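PDB 5DL5: membrane protein from Acinetobacter baumannii AB307-0294, which probably forms an OprD-family beta-barrel channel that lets small solutes, antibiotics among them, across the outer membrane. Local coordinates for residues A[153-156]-A[160-163]. Sequence-based numbering, arbitrary orientation.
Sequences TSHE and LEVV
With chi1 at -61°, CG of H155 lies anti to its own carbonyl carbon, while E161 sends CG anti to its backbone N and runs on extended (chi2 -178°); the imidazole and the carboxylate therefore travel side by side in the same direction. NE2 of H155 donates to OE2 of E161 at 2.9 Å, a somewhat bent bond that meets the anti side of the oxygen and is tilted somewhat out of both planes, with ring and carboxylate only 15° from coplanar. CB of E161 lies at the ring edge, 3.7 Å from CD2 of H155, and CG runs on past NE2. On the same face T153 adds a methyl, CG2 standing 3.5 Å from OE2 of E161. OE2 is thus met by an imidazole N-H and a methyl, while OE1 has a long, weak ion pair with K196 of strand 190-200. E17 takes the other ring nitrogen, ND1, which would help to fix the ring's rotation.

Beneath this cluster the backbones are joined by a reciprocal pair of bonds: S154 N to V162 O at 2.8 Å, and V162 N to S154 O at 3.0 Å. Next to them, T153 faces V163 as a non-hydrogen-bonded pair. Strands 150-157 and 160-171 form an antiparallel beta hairpin, the repeating element of up-and-down porin barrels such as those of the OprD family.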
loop_
_atom_site.group_PDB
_atom_site.type_symbol
_atom_site.label_atom_id
_atom_site.label_comp_id
_atom_site.label_asym_id
_atom_site.label_seq_id
_atom_site.Cartn_x
_atom_site.Cartn_y
_atom_site.Cartn_z
ATOM N N THR A 153 -2.324 -4.727 19.873
ATOM C CA THR A 153 -3.226 -5.527 19.094
ATOM C C THR A 153 -3.954 -6.498 20.046
ATOM O O THR A 153 -3.346 -7.365 20.661
ATOM C CB THR A 153 -2.523 -6.320 18.003
ATOM O OG1 THR A 153 -1.838 -5.386 17.187
ATOM C CG2 THR A 153 -3.525 -7.033 17.104
ATOM N N SER A 154 -5.251 -6.337 20.090
ATOM C CA SER A 154 -6.108 -7.100 20.936
ATOM C C SER A 154 -7.121 -7.987 20.237
ATOM O O SER A 154 -7.989 -7.539 19.388
ATOM C CB SER A 154 -6.784 -6.121 21.883
ATOM O OG SER A 154 -7.585 -6.895 22.678
ATOM N N HIS A 155 -7.032 -9.254 20.572
ATOM C CA HIS A 155 -7.990 -10.216 20.149
ATOM C C HIS A 155 -8.738 -10.795 21.326
ATOM O O HIS A 155 -9.043 -11.987 21.295
ATOM C CB HIS A 155 -7.297 -11.324 19.436
ATOM C CG HIS A 155 -6.554 -10.933 18.217
ATOM N ND1 HIS A 155 -5.323 -11.474 17.914
ATOM C CD2 HIS A 155 -6.887 -10.136 17.168
ATOM C CE1 HIS A 155 -4.901 -10.999 16.749
ATOM N NE2 HIS A 155 -5.848 -10.205 16.264
ATOM N N GLU A 156 -9.078 -9.992 22.334
ATOM C CA GLU A 156 -9.782 -10.510 23.527
ATOM C C GLU A 156 -11.224 -10.944 23.175
ATOM O O GLU A 156 -11.779 -11.721 23.902
ATOM C CB GLU A 156 -9.821 -9.493 24.712
ATOM C CG GLU A 156 -8.438 -8.982 25.197
ATOM C CD GLU A 156 -7.524 -10.086 25.775
ATOM O OE1 GLU A 156 -8.049 -11.170 26.161
ATOM O OE2 GLU A 156 -6.264 -9.896 25.914
ATOM N N LEU A 160 -12.873 -10.352 16.540
ATOM C CA LEU A 160 -12.676 -8.941 16.589
ATOM C C LEU A 160 -11.230 -8.620 16.882
ATOM O O LEU A 160 -10.722 -9.057 17.945
ATOM C CB LEU A 160 -13.541 -8.364 17.681
ATOM C CG LEU A 160 -13.271 -6.833 17.850
ATOM C CD1 LEU A 160 -14.039 -5.994 16.800
ATOM C CD2 LEU A 160 -13.733 -6.498 19.176
ATOM N N GLU A 161 -10.628 -7.790 16.032
ATOM C CA GLU A 161 -9.323 -7.240 16.260
ATOM C C GLU A 161 -9.373 -5.736 16.490
ATOM O O GLU A 161 -10.019 -5.024 15.713
ATOM C CB GLU A 161 -8.386 -7.518 15.096
ATOM C CG GLU A 161 -6.961 -7.066 15.371
ATOM C CD GLU A 161 -6.035 -7.295 14.176
ATOM O OE1 GLU A 161 -6.212 -6.640 13.116
ATOM O OE2 GLU A 161 -5.177 -8.196 14.237
ATOM N N VAL A 162 -8.823 -5.297 17.604
ATOM C CA VAL A 162 -8.748 -3.890 17.964
ATOM C C VAL A 162 -7.285 -3.520 18.043
ATOM O O VAL A 162 -6.462 -4.264 18.628
ATOM C CB VAL A 162 -9.487 -3.584 19.293
ATOM C CG1 VAL A 162 -9.255 -2.168 19.676
ATOM C CG2 VAL A 162 -10.987 -3.859 19.265
ATOM N N VAL A 163 -6.953 -2.351 17.496
ATOM C CA VAL A 163 -5.610 -1.839 17.530
ATOM C C VAL A 163 -5.571 -0.424 18.055
ATOM O O VAL A 163 -6.539 0.325 17.925
ATOM C CB VAL A 163 -4.944 -1.890 16.128
ATOM C CG1 VAL A 163 -4.935 -3.332 15.643
ATOM C CG2 VAL A 163 -5.718 -1.121 15.058
HETATM O O HOH W 1 -10.716 -8.404 20.312
#